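Local atomic coordinates of ATP grasp ligase (Microcystis aeruginosa MRC, PDB entry 5IG9), a protein that is an ATP-grasp ligase encoded by mdnC, probably forming ester cross-links in a microviridin precursor peptide with the energy of ATP. Residues A[35-40]-A[95-100]. Residues are numbered along the deposited sequence; the frame is centred on the assembly and turned at random.
Sequences DRFPTE and KECRLS
Cys97 pushes its side chain into the corner formed by Phe37 and Pro38, a small sulfur-aromatic contact in the MvdD-type pre-ATP-grasp domain. It joins the loop after strand 29-33, at one border of the parallel sheet with order 2-1-3-4, to the middle of helix 87-107. Cys97 CB comes obliquely to the Phe37 ring and lies 3.7 Å from CE2. The sulfur leans past the same corner: Cys97 SG is 4.7 Å from the centroid of the Phe37 ring, 52° off the ring normal, and 3.7 Å from Pro38 CD. The torsion that sets SG anti to the carbonyl carbon (chi1 -64°) swings the sulfur to the proline; CB is brought to the ring by the helix backbone.

The loop holds its two apolar residues together through a cis peptide bond between Phe37 and Pro38. This turns the proline back over its neighbour, and Pro38 CB sits 3.8 Å above the plane of the Phe37 ring, offset toward the rim. The second subunit closes in around the same patch, Asn146 of that chain packing on Phe37, Gln200 on Pro38 and Pro203 on Cys97; its Ser169 OG and Leu168 N also hydrogen-bond the carboxylate of Glu96. All three touching residues are buried, with the second subunit packing on each.

Farther back, Glu40 N bonds to Arg36 O, and a salt bridge between their side chains spans the same turn. Arg36 NE points at Glu40 OE1 from 3.0 Å, almost straight, with the oxygen in the guanidinium plane but approached from above the carboxylate plane. Asp33 and Asp57 take the two terminal nitrogens of that arginine. On the helix, Glu96 O accepts twice, from Ser100 N and, across the opposite face of its carbonyl plane, from Ser100 OG at 2.6 Å.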
ATOM      1  N   ASP A  35       2.277  11.890  12.865  1.00 55.29           N
ATOM      2  CA  ASP A  35       1.717  13.152  12.395  1.00 57.49           C
ATOM      3  C   ASP A  35       2.566  14.351  12.793  1.00 56.41           C
ATOM      4  O   ASP A  35       2.461  15.406  12.158  1.00 61.65           O
ATOM      5  CB  ASP A  35       0.289  13.323  12.912  1.00 60.92           C
ATOM      6  CG  ASP A  35       0.217  13.381  14.424  1.00 63.72           C
ATOM      7  OD1 ASP A  35       1.032  12.705  15.086  1.00 63.60           O
ATOM      8  OD2 ASP A  35      -0.654  14.105  14.949  1.00 64.88           O
ATOM      9  N   ARG A  36       3.406  14.215  13.817  1.00 58.07           N
ATOM     10  CA  ARG A  36       4.296  15.286  14.241  1.00 57.54           C
ATOM     11  C   ARG A  36       5.643  15.243  13.531  1.00 56.94           C
ATOM     12  O   ARG A  36       6.586  15.911  13.967  1.00 56.69           O
ATOM     13  CB  ARG A  36       4.477  15.237  15.760  1.00 58.26           C
ATOM     14  CG  ARG A  36       3.177  15.500  16.506  1.00 57.67           C
ATOM     15  CD  ARG A  36       3.328  15.403  18.012  1.00 57.47           C
ATOM     16  NE  ARG A  36       4.564  16.006  18.491  1.00 57.81           N
ATOM     17  CZ  ARG A  36       5.508  15.337  19.145  1.00 59.15           C
ATOM     18  NH1 ARG A  36       5.344  14.047  19.405  1.00 60.10           N
ATOM     19  NH2 ARG A  36       6.609  15.957  19.550  1.00 64.37           N
ATOM     20  N   PHE A  37       5.748  14.463  12.463  1.00 55.32           N
ATOM     21  CA  PHE A  37       6.884  14.476  11.551  1.00 54.83           C
ATOM     22  C   PHE A  37       6.382  15.042  10.231  1.00 54.83           C
ATOM     23  O   PHE A  37       5.309  14.661   9.773  1.00 54.86           O
ATOM     24  CB  PHE A  37       7.455  13.062  11.371  1.00 54.43           C
ATOM     25  CG  PHE A  37       8.373  12.909  10.182  1.00 54.20           C
ATOM     26  CD1 PHE A  37       9.722  13.212  10.286  1.00 53.23           C
ATOM     27  CD2 PHE A  37       7.892  12.432   8.972  1.00 54.47           C
ATOM     28  CE1 PHE A  37      10.567  13.062   9.199  1.00 54.12           C
ATOM     29  CE2 PHE A  37       8.735  12.282   7.883  1.00 55.51           C
ATOM     30  CZ  PHE A  37      10.073  12.597   7.998  1.00 53.47           C
ATOM     31  N   PRO A  38       7.155  15.939   9.598  1.00 54.74           N
ATOM     32  CA  PRO A  38       8.495  16.417   9.952  1.00 55.56           C
ATOM     33  C   PRO A  38       8.513  17.725  10.736  1.00 56.97           C
ATOM     34  O   PRO A  38       9.588  18.239  11.052  1.00 54.81           O
ATOM     35  CB  PRO A  38       9.138  16.620   8.588  1.00 55.29           C
ATOM     36  CG  PRO A  38       7.996  17.127   7.755  1.00 55.06           C
ATOM     37  CD  PRO A  38       6.752  16.425   8.267  1.00 54.35           C
ATOM     38  N   THR A  39       7.326  18.253  11.040  1.00 58.24           N
ATOM     39  CA  THR A  39       7.223  19.575  11.651  1.00 58.28           C
ATOM     40  C   THR A  39       7.885  19.632  13.028  1.00 58.58           C
ATOM     41  O   THR A  39       8.470  20.662  13.387  1.00 57.20           O
ATOM     42  CB  THR A  39       5.748  19.984  11.734  1.00 62.32           C
ATOM     43  OG1 THR A  39       5.205  20.076  10.409  1.00 63.65           O
ATOM     44  CG2 THR A  39       5.585  21.335  12.428  1.00 64.98           C
ATOM     45  N   GLU A  40       7.827  18.550  13.806  1.00 58.95           N
ATOM     46  CA  GLU A  40       8.382  18.599  15.159  1.00 59.64           C
ATOM     47  C   GLU A  40       9.399  17.506  15.442  1.00 59.36           C
ATOM     48  O   GLU A  40      10.397  17.770  16.119  1.00 64.44           O
ATOM     49  CB  GLU A  40       7.235  18.521  16.192  1.00 61.84           C
ATOM     50  CG  GLU A  40       6.122  19.518  15.929  1.00 63.30           C
ATOM     51  CD  GLU A  40       4.905  19.288  16.792  1.00 64.36           C
ATOM     52  OE1 GLU A  40       5.070  18.895  17.968  1.00 65.66           O
ATOM     53  OE2 GLU A  40       3.779  19.492  16.288  1.00 66.04           O
ATOM     54  N   LYS A  95       3.387  12.519   0.580  1.00 53.95           N
ATOM     55  CA  LYS A  95       3.828  11.294  -0.076  1.00 57.53           C
ATOM     56  C   LYS A  95       5.304  11.019   0.186  1.00 56.97           C
ATOM     57  O   LYS A  95       5.706   9.854   0.279  1.00 53.17           O
ATOM     58  CB  LYS A  95       3.549  11.386  -1.577  1.00 63.21           C
ATOM     59  CG  LYS A  95       3.805  10.105  -2.347  1.00 74.03           C
ATOM     60  CD  LYS A  95       3.238  10.202  -3.754  1.00 84.51           C
ATOM     61  CE  LYS A  95       3.661   9.016  -4.603  1.00 88.97           C
ATOM     62  NZ  LYS A  95       3.283   7.714  -3.986  1.00 84.04           N
ATOM     63  N   GLU A  96       6.120  12.068   0.315  1.00 55.50           N
ATOM     64  CA  GLU A  96       7.531  11.868   0.631  1.00 55.60           C
ATOM     65  C   GLU A  96       7.713  11.405   2.071  1.00 55.57           C
ATOM     66  O   GLU A  96       8.538  10.527   2.347  1.00 53.33           O
ATOM     67  CB  GLU A  96       8.314  13.157   0.380  1.00 54.39           C
ATOM     68  CG  GLU A  96       9.814  13.030   0.596  1.00 57.10           C
ATOM     69  CD  GLU A  96      10.507  12.272  -0.520  1.00 56.22           C
ATOM     70  OE1 GLU A  96       9.923  12.163  -1.620  1.00 56.66           O
ATOM     71  OE2 GLU A  96      11.635  11.785  -0.295  1.00 53.35           O
ATOM     72  N   CYS A  97       6.954  11.989   3.002  1.00 61.45           N
ATOM     73  CA  CYS A  97       7.019  11.561   4.397  1.00 55.10           C
ATOM     74  C   CYS A  97       6.582  10.111   4.547  1.00 53.25           C
ATOM     75  O   CYS A  97       7.218   9.330   5.266  1.00 56.17           O
ATOM     76  CB  CYS A  97       6.148  12.467   5.265  1.00 53.52           C
ATOM     77  SG  CYS A  97       6.693  14.180   5.341  1.00 52.83           S
ATOM     78  N   ARG A  98       5.495   9.735   3.872  1.00 45.27           N
ATOM     79  CA  ARG A  98       4.981   8.374   3.987  1.00 44.57           C
ATOM     80  C   ARG A  98       5.996   7.361   3.474  1.00 43.60           C
ATOM     81  O   ARG A  98       6.279   6.359   4.137  1.00 40.87           O
ATOM     82  CB  ARG A  98       3.655   8.254   3.232  1.00 48.83           C
ATOM     83  CG  ARG A  98       3.078   6.848   3.197  1.00 52.01           C
ATOM     84  CD  ARG A  98       1.781   6.814   2.409  1.00 55.58           C
ATOM     85  NE  ARG A  98       1.723   5.657   1.523  1.00 58.76           N
ATOM     86  CZ  ARG A  98       1.179   4.490   1.848  1.00 60.28           C
ATOM     87  NH1 ARG A  98       0.631   4.317   3.045  1.00 65.51           N
ATOM     88  NH2 ARG A  98       1.178   3.496   0.971  1.00 64.37           N
ATOM     89  N   LEU A  99       6.575   7.618   2.299  1.00 45.71           N
ATOM     90  CA  LEU A  99       7.589   6.715   1.761  1.00 45.33           C
ATOM     91  C   LEU A  99       8.824   6.652   2.653  1.00 45.47           C
ATOM     92  O   LEU A  99       9.463   5.597   2.751  1.00 41.97           O
ATOM     93  CB  LEU A  99       7.990   7.149   0.356  1.00 45.47           C
ATOM     94  CG  LEU A  99       6.958   6.918  -0.741  1.00 44.20           C
ATOM     95  CD1 LEU A  99       7.543   7.368  -2.052  1.00 47.50           C
ATOM     96  CD2 LEU A  99       6.562   5.454  -0.800  1.00 43.72           C
ATOM     97  N   SER A 100       9.179   7.764   3.299  1.00 47.24           N
ATOM     98  CA  SER A 100      10.359   7.786   4.161  1.00 47.07           C
ATOM     99  C   SER A 100      10.159   6.921   5.398  1.00 46.72           C
ATOM    100  O   SER A 100      11.003   6.077   5.724  1.00 47.19           O
ATOM    101  CB  SER A 100      10.686   9.221   4.579  1.00 46.33           C
ATOM    102  OG  SER A 100      10.823  10.078   3.463  1.00 46.76           O
TER